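Local coordinates for alginate biosynthesis protein AlgX (Pseudomonas aeruginosa, PDB 4KNC) that takes part in O-acetylation of the exopolysaccharide alginate and protects the polymer from degradation as it crosses the periplasm, at residues R71-R76 against Q312-V317; S275-Y280 against L294-A299. All blocks are in the same frame, centred on the assembly; numbering follows the deposited sequence.

Contact 1 (R71-R76 against Q312-V317); sequences RDELKR and QAMPLV
Apolar contacts hold Glu73 and Leu74 against Met314 and Val317, and no hydrogen bond crosses between the segments. Glu73 and Val317 contribute most of the contact. The valine methyls straddle the methylene part of Glu73: CB of Val317 is 3.8 Å from CG of Glu73, and CG1 of Val317 comes equally near, 3.8 Å, to the backbone O of Glu73. The other methyl, CG2, turns to Leu74 and meets its CD2 at 3.9 Å, the two side chains set roughly perpendicular. Met314 completes the contact with its thioether. Bends at chi2 and chi3 fold the chain back so that SD lies 4.1 Å from CB of Glu73.

No salt bridge crosses the contact. With chi1 at -165° CG of Glu73 points to Val317, CB remains beside the Met314 thioether, and the bend at chi2 (61°) turns the carboxylate toward Arg76. There NE of Arg76 donates to OE1 of Glu73 at 3.2 Å, although the detailed placement of this pair is less certain. Farther from the interface, NH1 of Arg71 bonds OD1 of Asp72 at 2.8 Å, and Arg68 forms a second salt bridge with the same oxygen.

Residues 71-76 lie on helix 61-76, and 312-316 on helix 307-316, kinked at Pro315. Leu316 packs on helix 275-282, while Met314, Pro315 and Leu316 touch strand 396-400 of the carbohydrate-binding module, placing the contact beside the junction of the two domains.

Contact 2 (S275-Y280 against L294-A299); sequences SSLLAY and LIWEFA
A chi1 of 175° swings the Leu277 side chain away from its own nitrogen toward the sheet, and a chi2 of 56° spreads its methyls between two targets: CD1 reaches Leu294 and CD2 reaches the indole of Trp296. The helix 275-282 that carries it belongs to a beta-alpha-beta crossover in the SGNH hydrolase-like domain. The chain leaves edge strand 263-265, passes along this helix and a second short one, and returns as strand 293-298 of the same parallel sheet, with strand 237-240 lying between the two. Helix and strand run in broadly opposite directions, their axes 9.7 Å apart, and every residue that touches across the contact is buried.

Between the leucines, CD1 of Leu277 lies 3.6 Å from CD2 of Leu294, the side chains meeting obliquely. The second methyl of Leu294 serves Tyr280: its CD1 is 3.9 Å from CE2 of the tyrosine ring, where the two side chains run alongside but point opposite ways. Leu294 thus touches Leu277 with one methyl and Tyr280, one turn on, with the other. Tyr280 also packs against Ala238 and Val240 of strand 237-240, and its ring meets Phe286 edge-to-face.

The indole is held between neighbours. Its NE1 bonds the carbonyl O of Phe273, just before the helix, and the edge of Phe298 is directed at one of its faces, with CE1 of Phe298 over the ring centre. Over the opposite face CD2 of Leu277 makes a CH-pi contact with the six-membered ring of Trp296, 3.7 Å from its centroid and 6° off the ring normal.

The centres of contacts 1 and 2 lie 13 Å apart, and helix 275-282 bridges them: its inner face carries Leu277 and Tyr280 to the sheet, while Leu278 turns to helix 307-316, where its CD1 is 3.5 Å from OE1 of Gln312 and its CD2 3.9 Å from CD1 of Leu316. A looser link is Leu74 CD1 to Leu294 CD2 at 4.3 Å, joining helix 61-76 directly to inner strand 293-298. Contact 1 therefore adds an outer layer to the core in which contact 2 lies. Neither includes the proposed Ser243, His150 and Asp148 triad, but from that strand Glu297 hydrogen-bonds Thr242 and Ser245, flanking the probable nucleophile, and could help position its loop.

Contact 1 (R71-R76 against Q312-V317)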
loop_
_atom_site.group_PDB
_atom_site.type_symbol
_atom_site.label_atom_id
_atom_site.label_comp_id
_atom_site.label_asym_id
_atom_site.label_seq_id
_atom_site.Cartn_x
_atom_site.Cartn_y
_atom_site.Cartn_z
ATOM N N ARG A 71 -7.202 8.062 9.064
ATOM C CA ARG A 71 -8.582 7.573 9.066
ATOM C C ARG A 71 -9.562 8.726 9.271
ATOM O O ARG A 71 -10.585 8.807 8.591
ATOM C CB ARG A 71 -8.786 6.490 10.139
ATOM C CG ARG A 71 -10.217 5.956 10.274
ATOM C CD ARG A 71 -11.035 6.774 11.298
ATOM N NE ARG A 71 -12.421 6.323 11.401
ATOM C CZ ARG A 71 -13.420 7.104 11.803
ATOM N NH1 ARG A 71 -13.177 8.369 12.125
ATOM N NH2 ARG A 71 -14.659 6.628 11.872
ATOM N N ASP A 72 -9.242 9.620 10.202
ATOM C CA ASP A 72 -10.140 10.729 10.517
ATOM C C ASP A 72 -10.248 11.697 9.362
ATOM O O ASP A 72 -11.344 12.087 8.979
ATOM C CB ASP A 72 -9.699 11.464 11.778
ATOM C CG ASP A 72 -10.011 10.691 13.032
ATOM O OD1 ASP A 72 -10.910 9.818 12.989
ATOM O OD2 ASP A 72 -9.364 10.961 14.060
ATOM N N GLU A 73 -9.106 12.083 8.807
ATOM C CA GLU A 73 -9.126 12.927 7.622
ATOM C C GLU A 73 -10.000 12.317 6.513
ATOM O O GLU A 73 -10.841 13.006 5.934
ATOM C CB GLU A 73 -7.705 13.197 7.130
ATOM C CG GLU A 73 -7.597 14.335 6.138
ATOM C CD GLU A 73 -8.057 15.665 6.717
ATOM O OE1 GLU A 73 -8.128 15.804 7.961
ATOM O OE2 GLU A 73 -8.355 16.576 5.919
ATOM N N LEU A 74 -9.826 11.024 6.242
ATOM C CA LEU A 74 -10.672 10.356 5.250
ATOM C C LEU A 74 -12.163 10.408 5.613
ATOM O O LEU A 74 -13.006 10.709 4.760
ATOM C CB LEU A 74 -10.231 8.908 5.043
ATOM C CG LEU A 74 -8.880 8.759 4.333
ATOM C CD1 LEU A 74 -8.344 7.351 4.514
ATOM C CD2 LEU A 74 -9.036 9.092 2.859
ATOM N N LYS A 75 -12.477 10.105 6.870
ATOM C CA LYS A 75 -13.854 10.158 7.374
ATOM C C LYS A 75 -14.510 11.534 7.207
ATOM O O LYS A 75 -15.699 11.630 6.899
ATOM C CB LYS A 75 -13.908 9.741 8.839
ATOM C CG LYS A 75 -15.322 9.656 9.386
ATOM C CD LYS A 75 -16.147 8.692 8.556
ATOM C CE LYS A 75 -17.587 8.628 9.052
ATOM N NZ LYS A 75 -17.673 7.957 10.384
ATOM N N ARG A 76 -13.738 12.596 7.401
ATOM C CA ARG A 76 -14.261 13.950 7.207
ATOM C C ARG A 76 -14.725 14.148 5.775
ATOM O O ARG A 76 -15.630 14.925 5.516
ATOM C CB ARG A 76 -13.198 15.009 7.503
ATOM C CG ARG A 76 -12.876 15.238 8.961
ATOM C CD ARG A 76 -12.237 16.619 9.163
ATOM N NE ARG A 76 -11.149 16.892 8.219
ATOM C CZ ARG A 76 -11.273 17.644 7.126
ATOM N NH1 ARG A 76 -10.235 17.838 6.323
ATOM N NH2 ARG A 76 -12.444 18.197 6.832
ATOM N N GLN A 312 2.500 13.092 2.884
ATOM C CA GLN A 312 1.844 13.132 1.584
ATOM C C GLN A 312 0.348 12.790 1.710
ATOM O O GLN A 312 -0.515 13.522 1.218
ATOM C CB GLN A 312 2.531 12.162 0.623
ATOM C CG GLN A 312 3.967 12.519 0.305
ATOM C CD GLN A 312 4.669 11.427 -0.453
ATOM O OE1 GLN A 312 4.493 11.278 -1.670
ATOM N NE2 GLN A 312 5.465 10.633 0.264
ATOM N N ALA A 313 0.042 11.682 2.378
ATOM C CA ALA A 313 -1.337 11.197 2.416
ATOM C C ALA A 313 -2.315 12.201 3.016
ATOM O O ALA A 313 -3.387 12.417 2.451
ATOM C CB ALA A 313 -1.427 9.853 3.126
ATOM N N MET A 314 -1.937 12.828 4.131
ATOM C CA MET A 314 -2.824 13.784 4.799
ATOM C C MET A 314 -3.310 14.923 3.884
ATOM O O MET A 314 -4.511 15.064 3.679
ATOM C CB MET A 314 -2.215 14.317 6.113
ATOM C CG MET A 314 -2.107 13.270 7.204
ATOM S SD MET A 314 -3.730 12.725 7.780
ATOM C CE MET A 314 -4.098 14.047 8.941
ATOM N N PRO A 315 -2.389 15.724 3.315
ATOM C CA PRO A 315 -2.880 16.795 2.437
ATOM C C PRO A 315 -3.456 16.289 1.119
ATOM O O PRO A 315 -4.181 17.028 0.457
ATOM C CB PRO A 315 -1.619 17.615 2.155
ATOM C CG PRO A 315 -0.503 16.609 2.291
ATOM C CD PRO A 315 -0.920 15.763 3.443
ATOM N N LEU A 316 -3.128 15.064 0.731
ATOM C CA LEU A 316 -3.677 14.505 -0.501
ATOM C C LEU A 316 -5.193 14.274 -0.421
ATOM O O LEU A 316 -5.885 14.281 -1.446
ATOM C CB LEU A 316 -2.955 13.212 -0.888
ATOM C CG LEU A 316 -1.662 13.440 -1.665
ATOM C CD1 LEU A 316 -0.965 12.110 -1.909
ATOM C CD2 LEU A 316 -1.983 14.138 -2.971
ATOM N N VAL A 317 -5.707 14.067 0.787
ATOM C CA VAL A 317 -7.149 13.874 0.957
ATOM C C VAL A 317 -7.945 15.039 0.347
ATOM O O VAL A 317 -8.999 14.818 -0.253
ATOM C CB VAL A 317 -7.526 13.652 2.439
ATOM C CG1 VAL A 317 -9.032 13.573 2.609
ATOM C CG2 VAL A 317 -6.887 12.388 2.942
#

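Contact 2 (S275-Y280 against L294-A299)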
loop_
_atom_site.group_PDB
_atom_site.type_symbol
_atom_site.label_atom_id
_atom_site.label_comp_id
_atom_site.label_asym_id
_atom_site.label_seq_id
_atom_site.Cartn_x
_atom_site.Cartn_y
_atom_site.Cartn_z
ATOM N N SER A 275 2.472 3.204 -2.331
ATOM C CA SER A 275 2.348 3.746 -3.684
ATOM C C SER A 275 0.928 3.796 -4.243
ATOM O O SER A 275 0.506 4.799 -4.829
ATOM C CB SER A 275 3.287 2.995 -4.643
ATOM O OG SER A 275 4.638 3.170 -4.238
ATOM N N SER A 276 0.181 2.719 -4.048
ATOM C CA SER A 276 -1.138 2.615 -4.659
ATOM C C SER A 276 -2.090 3.668 -4.117
ATOM O O SER A 276 -2.777 4.360 -4.874
ATOM C CB SER A 276 -1.710 1.210 -4.455
ATOM O OG SER A 276 -3.051 1.154 -4.892
ATOM N N LEU A 277 -2.121 3.793 -2.800
ATOM C CA LEU A 277 -2.995 4.765 -2.153
ATOM C C LEU A 277 -2.562 6.209 -2.466
ATOM O O LEU A 277 -3.401 7.081 -2.689
ATOM C CB LEU A 277 -3.009 4.518 -0.644
ATOM C CG LEU A 277 -3.761 5.474 0.282
ATOM C CD1 LEU A 277 -5.212 5.598 -0.132
ATOM C CD2 LEU A 277 -3.674 4.953 1.692
ATOM N N LEU A 278 -1.256 6.466 -2.487
ATOM C CA LEU A 278 -0.784 7.812 -2.818
ATOM C C LEU A 278 -1.148 8.195 -4.263
ATOM O O LEU A 278 -1.658 9.283 -4.512
ATOM C CB LEU A 278 0.726 7.940 -2.582
ATOM C CG LEU A 278 1.256 7.930 -1.142
ATOM C CD1 LEU A 278 2.770 8.242 -1.103
ATOM C CD2 LEU A 278 0.479 8.917 -0.252
ATOM N N ALA A 279 -0.911 7.291 -5.210
ATOM C CA ALA A 279 -1.268 7.571 -6.599
ATOM C C ALA A 279 -2.768 7.785 -6.741
ATOM O O ALA A 279 -3.208 8.740 -7.393
ATOM C CB ALA A 279 -0.794 6.446 -7.519
ATOM N N TYR A 280 -3.552 6.906 -6.119
ATOM C CA TYR A 280 -5.015 7.042 -6.143
ATOM C C TYR A 280 -5.500 8.387 -5.584
ATOM O O TYR A 280 -6.305 9.081 -6.212
ATOM C CB TYR A 280 -5.698 5.885 -5.394
ATOM C CG TYR A 280 -7.206 5.950 -5.443
ATOM C CD1 TYR A 280 -7.875 6.137 -6.647
ATOM C CD2 TYR A 280 -7.965 5.812 -4.291
ATOM C CE1 TYR A 280 -9.265 6.203 -6.696
ATOM C CE2 TYR A 280 -9.344 5.869 -4.333
ATOM C CZ TYR A 280 -9.988 6.067 -5.534
ATOM O OH TYR A 280 -11.368 6.126 -5.566
ATOM N N LEU A 294 -13.045 2.815 1.055
ATOM C CA LEU A 294 -11.698 2.629 0.538
ATOM C C LEU A 294 -11.103 1.396 1.202
ATOM O O LEU A 294 -10.965 1.352 2.429
ATOM C CB LEU A 294 -10.834 3.860 0.850
ATOM C CG LEU A 294 -9.356 3.831 0.432
ATOM C CD1 LEU A 294 -9.215 3.670 -1.072
ATOM C CD2 LEU A 294 -8.659 5.106 0.896
ATOM N N ILE A 295 -10.776 0.392 0.403
ATOM C CA ILE A 295 -10.144 -0.816 0.920
ATOM C C ILE A 295 -8.625 -0.766 0.688
ATOM O O ILE A 295 -8.165 -0.515 -0.422
ATOM C CB ILE A 295 -10.703 -2.067 0.219
ATOM C CG1 ILE A 295 -12.225 -2.124 0.350
ATOM C CG2 ILE A 295 -10.078 -3.340 0.789
ATOM C CD1 ILE A 295 -12.830 -3.182 -0.541
ATOM N N TRP A 296 -7.851 -1.035 1.730
ATOM C CA TRP A 296 -6.408 -0.864 1.659
ATOM C C TRP A 296 -5.712 -2.149 2.069
ATOM O O TRP A 296 -5.787 -2.563 3.219
ATOM C CB TRP A 296 -5.985 0.310 2.550
ATOM C CG TRP A 296 -4.516 0.663 2.515
ATOM C CD1 TRP A 296 -3.568 0.233 1.619
ATOM C CD2 TRP A 296 -3.832 1.508 3.445
ATOM N NE1 TRP A 296 -2.334 0.779 1.935
ATOM C CE2 TRP A 296 -2.472 1.554 3.055
ATOM C CE3 TRP A 296 -4.232 2.222 4.575
ATOM C CZ2 TRP A 296 -1.522 2.294 3.756
ATOM C CZ3 TRP A 296 -3.286 2.964 5.267
ATOM C CH2 TRP A 296 -1.953 2.993 4.856
ATOM N N GLU A 297 -5.034 -2.770 1.107
ATOM C CA GLU A 297 -4.421 -4.078 1.295
ATOM C C GLU A 297 -2.889 -4.008 1.305
ATOM O O GLU A 297 -2.277 -3.436 0.399
ATOM C CB GLU A 297 -4.898 -5.037 0.196
ATOM C CG GLU A 297 -4.078 -6.328 0.087
ATOM C CD GLU A 297 -2.890 -6.209 -0.896
ATOM O OE1 GLU A 297 -1.749 -6.501 -0.475
ATOM O OE2 GLU A 297 -3.091 -5.830 -2.078
ATOM N N PHE A 298 -2.283 -4.595 2.334
ATOM C CA PHE A 298 -0.829 -4.719 2.429
ATOM C C PHE A 298 -0.463 -5.830 3.417
ATOM O O PHE A 298 -1.321 -6.310 4.167
ATOM C CB PHE A 298 -0.191 -3.390 2.843
ATOM C CG PHE A 298 -0.767 -2.797 4.098
ATOM C CD1 PHE A 298 -1.880 -1.966 4.041
ATOM C CD2 PHE A 298 -0.200 -3.071 5.340
ATOM C CE1 PHE A 298 -2.432 -1.418 5.203
ATOM C CE2 PHE A 298 -0.741 -2.527 6.506
ATOM C CZ PHE A 298 -1.864 -1.697 6.434
ATOM N N ALA A 299 0.807 -6.223 3.426
ATOM C CA ALA A 299 1.275 -7.294 4.293
ATOM C C ALA A 299 1.969 -6.799 5.566
ATOM O O ALA A 299 2.088 -5.602 5.812
ATOM C CB ALA A 299 2.191 -8.252 3.523
#